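Glycerol uptake operon antiterminator-related protein (PDB 1VKF) is of unknown detailed function but is probably a glycerol-3-phosphate-responsive antiterminator that takes part in regulating glycerol uptake genes. Local coordinates at residues A[22-27]-A[49-54]; A[59-64]-A[77-82]. All coordinates share one frame; numbering follows the deposited sequence.

Interaction 1 (A[22-27]-A[49-54]); sequences WDMDSI and LKILKD
Lys-50 NZ is gripped by both carboxylate oxygens of Asp-54, four residues further on in the segment whose Ile-51 and Leu-52 pack against Met-24 and Ile-27. The salt bridge to Asp-54 OD2 measures 2.8 Å and uses the syn lone pair of that oxygen, while Lys-50 NZ to Asp-54 OD1, at 3.2 Å, is weak. The pair lies wholly within 49-54, and the meeting of 22-27 with 49-54 is apolar. Met-24, modelled as selenomethionine, is its centre. With CG beside the backbone N (chi1 -69°) and further bends at chi2 (-67°) and chi3 (-56°), its chain curls compactly and delivers the terminal methyl to the helix. There Met-24 CE faces Ile-51 tip to tip, 3.8 Å from Ile-51 CG2 and equally close to Ile-51 CB and CD1, so the methyl lies against both branches. It also meets Leu-52 CG at 4.0 Å, and Met-24 SE comes 4.2 Å from Leu-52 CD1. The setting is the outer layer of a TIM barrel: 22-27 belongs to the connection between parallel strands 16-21 and 34-41, which contains no regular helix, and it lies beside helix 45-54 of the next beta-alpha unit. Ile-27 adds a second apolar touch, its side chain running at a slant to that of Ile-51, with Ile-27 CD1 4.2 Å from Ile-51 CG2. Together the two segments bury 178 Å² of surface. Leu-52 also packs on Val-35 and Val-59 of the barrel strands and on Ile-30 of the loop, and Met-24 also rests on Leu-37. Ile-27 O, at the end of 22-27, accepts a hydrogen bond from Arg-179 NH2. Within the loop, Asp-25 N makes a weak bond to Asp-23 OD2 at 3.5 Å.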
ATOM      1  N   TRP A  22     -11.932  -0.819   0.857  1.00 13.32           N
ATOM      2  CA  TRP A  22     -12.326   0.127   1.930  1.00 16.14           C
ATOM      3  C   TRP A  22     -13.360  -0.478   2.865  1.00 18.48           C
ATOM      4  O   TRP A  22     -13.573  -0.004   3.977  1.00 22.06           O
ATOM      5  CB  TRP A  22     -12.890   1.402   1.320  1.00 18.77           C
ATOM      6  CG  TRP A  22     -11.829   2.310   0.899  1.00 15.39           C
ATOM      7  CD1 TRP A  22     -11.432   2.576  -0.400  1.00 18.87           C
ATOM      8  CD2 TRP A  22     -10.967   3.065   1.747  1.00 21.69           C
ATOM      9  NE1 TRP A  22     -10.387   3.471  -0.389  1.00 22.78           N
ATOM     10  CE2 TRP A  22     -10.088   3.799   0.913  1.00 18.53           C
ATOM     11  CE3 TRP A  22     -10.848   3.215   3.148  1.00 20.00           C
ATOM     12  CZ2 TRP A  22      -9.110   4.646   1.419  1.00 23.21           C
ATOM     13  CZ3 TRP A  22      -9.917   4.082   3.637  1.00 20.82           C
ATOM     14  CH2 TRP A  22      -9.034   4.781   2.780  1.00 24.73           C
ATOM     15  N   ASP A  23     -14.074  -1.465   2.392  1.00 22.22           N
ATOM     16  CA  ASP A  23     -14.928  -2.174   3.313  1.00 27.74           C
ATOM     17  C   ASP A  23     -15.123  -3.602   2.871  1.00 24.34           C
ATOM     18  O   ASP A  23     -14.798  -3.987   1.739  1.00 28.22           O
ATOM     19  CB  ASP A  23     -16.263  -1.438   3.551  1.00 30.46           C
ATOM     20  CG  ASP A  23     -17.296  -1.804   2.550  1.00 37.92           C
ATOM     21  OD1 ASP A  23     -16.932  -1.718   1.375  1.00 33.00           O
ATOM     22  OD2 ASP A  23     -18.466  -2.216   2.830  1.00 36.60           O
HETATM   23  N   MSE A  24     -15.608  -4.383   3.818  1.00 16.63           N
HETATM   24  CA  MSE A  24     -15.590  -5.836   3.752  1.00 20.69           C
HETATM   25  C   MSE A  24     -16.997  -6.427   3.755  1.00 28.19           C
HETATM   26  O   MSE A  24     -17.170  -7.638   3.859  1.00 29.48           O
HETATM   27  CB  MSE A  24     -14.816  -6.363   4.955  1.00 19.84           C
HETATM   28  CG  MSE A  24     -13.359  -6.041   4.860  1.00 20.42           C
HETATM   29 SE   MSE A  24     -12.459  -6.988   3.385  1.00 21.32          SE
HETATM   30  CE  MSE A  24     -12.907  -8.899   3.858  1.00 16.95           C
ATOM     31  N   ASP A  25     -18.010  -5.584   3.658  1.00 32.04           N
ATOM     32  CA  ASP A  25     -19.390  -6.090   3.697  1.00 36.27           C
ATOM     33  C   ASP A  25     -19.739  -6.563   2.294  1.00 36.90           C
ATOM     34  O   ASP A  25     -20.094  -7.727   2.111  1.00 41.90           O
ATOM     35  CB  ASP A  25     -20.375  -5.030   4.208  1.00 36.19           C
ATOM     36  CG  ASP A  25     -21.770  -5.615   4.543  1.00 43.44           C
ATOM     37  OD1 ASP A  25     -22.257  -6.517   3.821  1.00 45.64           O
ATOM     38  OD2 ASP A  25     -22.468  -5.224   5.508  1.00 44.23           O
ATOM     39  N   SER A  26     -19.618  -5.679   1.309  1.00 37.31           N
ATOM     40  CA  SER A  26     -19.934  -6.038  -0.072  1.00 39.02           C
ATOM     41  C   SER A  26     -18.616  -6.038  -0.802  1.00 37.94           C
ATOM     42  O   SER A  26     -17.993  -4.983  -0.928  1.00 39.86           O
ATOM     43  CB  SER A  26     -20.905  -5.035  -0.712  1.00 40.73           C
ATOM     44  OG  SER A  26     -22.099  -4.911   0.044  1.00 46.22           O
ATOM     45  N   ILE A  27     -18.174  -7.220  -1.242  1.00 30.90           N
ATOM     46  CA  ILE A  27     -16.850  -7.368  -1.813  1.00 26.09           C
ATOM     47  C   ILE A  27     -16.898  -7.788  -3.268  1.00 22.61           C
ATOM     48  O   ILE A  27     -16.257  -7.152  -4.087  1.00 24.70           O
ATOM     49  CB  ILE A  27     -16.028  -8.380  -1.008  1.00 29.31           C
ATOM     50  CG1 ILE A  27     -15.959  -7.956   0.470  1.00 33.39           C
ATOM     51  CG2 ILE A  27     -14.640  -8.485  -1.558  1.00 33.18           C
ATOM     52  CD1 ILE A  27     -15.238  -8.971   1.361  1.00 41.73           C
ATOM     53  N   LEU A  49      -9.068 -10.471   7.382  1.00  6.59           N
ATOM     54  CA  LEU A  49      -7.921 -11.113   6.769  1.00  8.60           C
ATOM     55  C   LEU A  49      -8.157 -12.578   6.378  1.00  9.30           C
ATOM     56  O   LEU A  49      -7.709 -13.013   5.315  1.00  8.88           O
ATOM     57  CB  LEU A  49      -6.686 -11.033   7.645  1.00  9.11           C
ATOM     58  CG  LEU A  49      -6.172  -9.576   7.786  1.00 12.71           C
ATOM     59  CD1 LEU A  49      -5.161  -9.441   8.876  1.00  8.88           C
ATOM     60  CD2 LEU A  49      -5.527  -9.160   6.464  1.00 16.01           C
ATOM     61  N   LYS A  50      -8.838 -13.332   7.225  1.00  8.39           N
ATOM     62  CA  LYS A  50      -9.220 -14.703   6.885  1.00  9.23           C
ATOM     63  C   LYS A  50     -10.003 -14.745   5.561  1.00  9.71           C
ATOM     64  O   LYS A  50      -9.736 -15.615   4.734  1.00 10.23           O
ATOM     65  CB  LYS A  50     -10.072 -15.316   7.989  1.00 10.26           C
ATOM     66  CG  LYS A  50     -10.661 -16.678   7.604  1.00 13.45           C
ATOM     67  CD  LYS A  50     -10.964 -17.551   8.782  1.00 24.27           C
ATOM     68  CE  LYS A  50     -11.384 -18.985   8.342  1.00 29.45           C
ATOM     69  NZ  LYS A  50     -10.533 -19.512   7.242  1.00 26.30           N
ATOM     70  N   ILE A  51     -10.966 -13.846   5.375  1.00  7.83           N
ATOM     71  CA  ILE A  51     -11.773 -13.818   4.142  1.00  8.99           C
ATOM     72  C   ILE A  51     -10.814 -13.655   2.932  1.00  7.10           C
ATOM     73  O   ILE A  51     -10.932 -14.351   1.911  1.00  6.84           O
ATOM     74  CB  ILE A  51     -12.862 -12.723   4.164  1.00 10.30           C
ATOM     75  CG1 ILE A  51     -13.969 -13.054   5.151  1.00 15.46           C
ATOM     76  CG2 ILE A  51     -13.399 -12.470   2.739  1.00 16.14           C
ATOM     77  CD1 ILE A  51     -14.823 -11.784   5.528  1.00 20.52           C
ATOM     78  N   LEU A  52      -9.874 -12.718   3.043  1.00  7.25           N
ATOM     79  CA  LEU A  52      -9.036 -12.330   1.923  1.00  6.61           C
ATOM     80  C   LEU A  52      -7.956 -13.372   1.693  1.00  6.43           C
ATOM     81  O   LEU A  52      -7.655 -13.724   0.542  1.00  8.26           O
ATOM     82  CB  LEU A  52      -8.405 -10.968   2.188  1.00  7.65           C
ATOM     83  CG  LEU A  52      -9.418  -9.801   2.208  1.00  6.14           C
ATOM     84  CD1 LEU A  52      -8.678  -8.534   2.647  1.00  8.02           C
ATOM     85  CD2 LEU A  52     -10.089  -9.588   0.886  1.00  9.70           C
ATOM     86  N   LYS A  53      -7.401 -13.908   2.771  1.00 10.06           N
ATOM     87  CA  LYS A  53      -6.370 -14.938   2.640  1.00 10.32           C
ATOM     88  C   LYS A  53      -6.994 -16.226   2.072  1.00  9.83           C
ATOM     89  O   LYS A  53      -6.366 -16.931   1.318  1.00  9.70           O
ATOM     90  CB  LYS A  53      -5.660 -15.206   3.976  1.00 13.08           C
ATOM     91  CG  LYS A  53      -4.771 -14.006   4.499  1.00 12.78           C
ATOM     92  CD  LYS A  53      -3.634 -13.615   3.548  1.00 19.34           C
ATOM     93  CE  LYS A  53      -2.656 -14.791   3.318  1.00 19.82           C
ATOM     94  NZ  LYS A  53      -1.600 -14.547   2.226  1.00 19.14           N
ATOM     95  N   ASP A  54      -8.237 -16.501   2.425  1.00  6.96           N
ATOM     96  CA  ASP A  54      -8.971 -17.666   1.909  1.00  8.04           C
ATOM     97  C   ASP A  54      -9.146 -17.576   0.372  1.00  7.10           C
ATOM     98  O   ASP A  54      -9.244 -18.626  -0.296  1.00  6.37           O
ATOM     99  CB  ASP A  54     -10.332 -17.783   2.579  1.00 10.68           C
ATOM    100  CG  ASP A  54     -10.271 -18.520   3.950  1.00 11.41           C
ATOM    101  OD1 ASP A  54      -9.175 -18.999   4.348  1.00 16.14           O
ATOM    102  OD2 ASP A  54     -11.258 -18.676   4.679  1.00 15.68           O
TER

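Interaction 2 (A[59-64]-A[77-82])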
ATOM      1  N   VAL A  59      -2.025  -9.961   1.248  1.00  7.28           N
ATOM      2  CA  VAL A  59      -2.737  -8.832   1.850  1.00  6.75           C
ATOM      3  C   VAL A  59      -1.801  -7.961   2.686  1.00  9.24           C
ATOM      4  O   VAL A  59      -1.174  -8.437   3.625  1.00  9.65           O
ATOM      5  CB  VAL A  59      -3.952  -9.272   2.721  1.00  8.32           C
ATOM      6  CG1 VAL A  59      -4.729  -8.063   3.224  1.00 10.71           C
ATOM      7  CG2 VAL A  59      -4.855 -10.190   1.969  1.00 10.14           C
ATOM      8  N   PHE A  60      -1.705  -6.686   2.304  1.00  6.68           N
ATOM      9  CA  PHE A  60      -1.070  -5.659   3.099  1.00  8.43           C
ATOM     10  C   PHE A  60      -2.170  -4.821   3.760  1.00  9.99           C
ATOM     11  O   PHE A  60      -3.256  -4.568   3.187  1.00 10.30           O
ATOM     12  CB  PHE A  60      -0.118  -4.775   2.243  1.00  6.54           C
ATOM     13  CG  PHE A  60       1.160  -5.419   1.912  1.00  9.27           C
ATOM     14  CD1 PHE A  60       1.211  -6.541   1.095  1.00 12.38           C
ATOM     15  CD2 PHE A  60       2.285  -4.888   2.416  1.00  5.83           C
ATOM     16  CE1 PHE A  60       2.430  -7.134   0.811  1.00 14.37           C
ATOM     17  CE2 PHE A  60       3.550  -5.465   2.117  1.00  6.21           C
ATOM     18  CZ  PHE A  60       3.583  -6.593   1.345  1.00 10.07           C
ATOM     19  N   VAL A  61      -1.959  -4.514   5.037  1.00  8.03           N
ATOM     20  CA  VAL A  61      -2.938  -3.799   5.817  1.00  5.70           C
ATOM     21  C   VAL A  61      -2.411  -2.398   6.106  1.00  7.92           C
ATOM     22  O   VAL A  61      -1.295  -2.249   6.578  1.00  9.82           O
ATOM     23  CB  VAL A  61      -3.179  -4.481   7.178  1.00  5.59           C
ATOM     24  CG1 VAL A  61      -4.088  -3.659   8.063  1.00  8.92           C
ATOM     25  CG2 VAL A  61      -3.798  -5.834   6.924  1.00 10.37           C
ATOM     26  N   ASP A  62      -3.213  -1.385   5.859  1.00  7.96           N
ATOM     27  CA  ASP A  62      -2.853  -0.011   6.270  1.00  9.23           C
ATOM     28  C   ASP A  62      -3.121   0.126   7.754  1.00  8.07           C
ATOM     29  O   ASP A  62      -4.251   0.323   8.188  1.00  8.34           O
ATOM     30  CB  ASP A  62      -3.659   1.042   5.521  1.00  9.74           C
ATOM     31  CG  ASP A  62      -3.184   2.451   5.846  1.00 14.26           C
ATOM     32  OD1 ASP A  62      -2.560   2.644   6.900  1.00 10.82           O
ATOM     33  OD2 ASP A  62      -3.400   3.437   5.102  1.00 19.14           O
HETATM   34  N   MSE A  63      -2.082  -0.069   8.529  1.00  8.67           N
HETATM   35  CA  MSE A  63      -2.168  -0.154   9.968  1.00  8.64           C
HETATM   36  C   MSE A  63      -2.604   1.195  10.558  1.00 12.62           C
HETATM   37  O   MSE A  63      -3.223   1.259  11.631  1.00 12.25           O
HETATM   38  CB  MSE A  63      -0.889  -0.703  10.553  1.00 12.17           C
HETATM   39  CG  MSE A  63       0.241   0.236  10.448  1.00  7.32           C
HETATM   40 SE   MSE A  63       1.851  -0.477  11.291  1.00 15.29          SE
HETATM   41  CE  MSE A  63       1.294  -0.178  13.224  1.00 18.11           C
ATOM     42  N   ASP A  64      -2.401   2.274   9.798  1.00  9.29           N
ATOM     43  CA  ASP A  64      -2.798   3.583  10.298  1.00 10.41           C
ATOM     44  C   ASP A  64      -4.298   3.793  10.310  1.00 11.38           C
ATOM     45  O   ASP A  64      -4.765   4.746  10.943  1.00 13.54           O
ATOM     46  CB  ASP A  64      -2.215   4.697   9.417  1.00 10.55           C
ATOM     47  CG  ASP A  64      -0.724   4.662   9.273  1.00 11.87           C
ATOM     48  OD1 ASP A  64       0.017   4.059  10.082  1.00  9.99           O
ATOM     49  OD2 ASP A  64      -0.183   5.324   8.335  1.00 12.74           O
ATOM     50  N   LEU A  77       3.063  -6.242  15.345  1.00  6.36           N
ATOM     51  CA  LEU A  77       2.975  -7.669  15.686  1.00  6.16           C
ATOM     52  C   LEU A  77       1.523  -8.140  15.788  1.00  2.93           C
ATOM     53  O   LEU A  77       1.247  -9.271  15.392  1.00  6.63           O
ATOM     54  CB  LEU A  77       3.715  -8.029  16.979  1.00  4.06           C
ATOM     55  CG  LEU A  77       5.218  -7.844  16.839  1.00  7.13           C
ATOM     56  CD1 LEU A  77       5.900  -8.078  18.180  1.00  7.76           C
ATOM     57  CD2 LEU A  77       5.771  -8.722  15.727  1.00 14.36           C
ATOM     58  N   PHE A  78       0.558  -7.301  16.238  1.00  8.38           N
ATOM     59  CA  PHE A  78      -0.818  -7.635  16.238  1.00 10.45           C
ATOM     60  C   PHE A  78      -1.376  -7.837  14.842  1.00  9.52           C
ATOM     61  O   PHE A  78      -2.108  -8.797  14.594  1.00  7.31           O
ATOM     62  CB  PHE A  78      -1.608  -6.505  16.938  1.00  5.85           C
ATOM     63  CG  PHE A  78      -3.070  -6.729  17.029  1.00  5.65           C
ATOM     64  CD1 PHE A  78      -3.853  -6.324  15.991  1.00 10.03           C
ATOM     65  CD2 PHE A  78      -3.611  -7.366  18.133  1.00  7.57           C
ATOM     66  CE1 PHE A  78      -5.251  -6.513  16.041  1.00  8.02           C
ATOM     67  CE2 PHE A  78      -5.000  -7.551  18.220  1.00 10.00           C
ATOM     68  CZ  PHE A  78      -5.803  -7.139  17.157  1.00 14.15           C
ATOM     69  N   VAL A  79      -0.985  -6.952  13.926  1.00  9.33           N
ATOM     70  CA  VAL A  79      -1.442  -7.044  12.570  1.00  7.76           C
ATOM     71  C   VAL A  79      -0.831  -8.338  11.917  1.00  6.00           C
ATOM     72  O   VAL A  79      -1.531  -9.031  11.168  1.00  9.05           O
ATOM     73  CB  VAL A  79      -1.070  -5.741  11.791  1.00  7.13           C
ATOM     74  CG1 VAL A  79      -1.339  -5.925  10.327  1.00  8.78           C
ATOM     75  CG2 VAL A  79      -1.886  -4.591  12.365  1.00  9.57           C
ATOM     76  N   LYS A  80       0.426  -8.658  12.210  1.00  8.17           N
ATOM     77  CA  LYS A  80       1.006  -9.906  11.743  1.00 10.67           C
ATOM     78  C   LYS A  80       0.263 -11.134  12.291  1.00 11.97           C
ATOM     79  O   LYS A  80      -0.118 -12.047  11.525  1.00 12.96           O
ATOM     80  CB  LYS A  80       2.512  -9.959  12.061  1.00 11.80           C
ATOM     81  CG  LYS A  80       3.232 -11.183  11.495  1.00 22.51           C
ATOM     82  CD  LYS A  80       3.457 -10.992   9.988  1.00 29.20           C
ATOM     83  CE  LYS A  80       4.308 -12.108   9.369  1.00 37.29           C
ATOM     84  NZ  LYS A  80       3.429 -13.188   8.845  1.00 34.68           N
ATOM     85  N   LYS A  81      -0.026 -11.123  13.585  1.00 14.16           N
ATOM     86  CA  LYS A  81      -0.817 -12.213  14.231  1.00 13.77           C
ATOM     87  C   LYS A  81      -2.198 -12.383  13.641  1.00 12.57           C
ATOM     88  O   LYS A  81      -2.764 -13.512  13.553  1.00 12.18           O
ATOM     89  CB  LYS A  81      -0.948 -11.925  15.728  1.00 17.79           C
ATOM     90  CG  LYS A  81       0.274 -12.272  16.546  1.00 29.41           C
ATOM     91  CD  LYS A  81      -0.092 -12.882  17.916  1.00 34.17           C
ATOM     92  CE  LYS A  81       1.140 -13.537  18.541  1.00 34.48           C
ATOM     93  NZ  LYS A  81       0.972 -13.850  19.992  1.00 43.75           N
ATOM     94  N   ALA A  82      -2.791 -11.275  13.220  1.00  9.91           N
ATOM     95  CA  ALA A  82      -4.116 -11.327  12.623  1.00  8.68           C
ATOM     96  C   ALA A  82      -4.121 -11.973  11.255  1.00  9.32           C
ATOM     97  O   ALA A  82      -5.170 -12.301  10.775  1.00 11.45           O
ATOM     98  CB  ALA A  82      -4.743  -9.936  12.538  1.00  9.70           C
TER
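Val-61 and Val-79 meet tip to tip, joining a strand of the TIM barrel wall to the helix that covers it. Strand 58-62 and helix 73-82 follow one another in the chain as strand and helix of a single beta-alpha unit, with the short strand 66-67 between them. Val-79 CG1 is the branch that does the touching, 3.9 Å from Val-61 CB and 4.2 Å from Val-61 CG2. Its placement anti to the backbone N (chi1 171°) turns that methyl to the strand, while the other branch serves a second neighbour: Val-79 CG2 lies 4.4 Å from Met-63 CB, just past the strand end. Val-79 thus spans the last part of the strand and the start of the 3-10 segment that follows, and all three side chains are buried. The closest CA atoms across the segments are those of Met-63 and Val-79, 7.4 Å apart. Around this small group, Leu-69, Ala-84 and Ile-87 also touch Val-79, while Val-61 is held in the sheet by backbone hydrogen bonds to Gly-86 and Ile-88 of the adjoining strand. Phe-60 meets the ring of Phe-14 edge-to-face. Past the strand end, Asp-64 has its carboxylate fixed by two partners, OD1 by Thr-89 OG1 and OD2 by Ile-90 N. The chain reaches that position through an Asx turn: Asp-64 N donates to Asp-62 OD1 at 2.9 Å, arriving on the anti side of the oxygen, 24° out of the carboxylate plane.

How the interactions relate
Interaction 1 closes before interaction 2 opens along the chain, and their centres lie about 14 Å apart on neighbouring sectors of the TIM barrel. Helix 45-54, used by interaction 1, is followed, after a short turn, by strand 58-62, used by interaction 2, and the two pack on each other: Leu-49 CD2 comes 3.5 Å from Val-59 CG1, and Leu-52 CB lies 3.6 Å from Val-59 CG2. Leu-49 also reaches helix 73-82, with its CD1 3.4 Å from Ala-82 O. Interaction 1 lies nearer the surface and joins two successive connections outside the wall, whereas interaction 2 seals a helix onto the wall itself, and Leu-49 and Leu-52 connect the two contacts through their packing on strand 58-62.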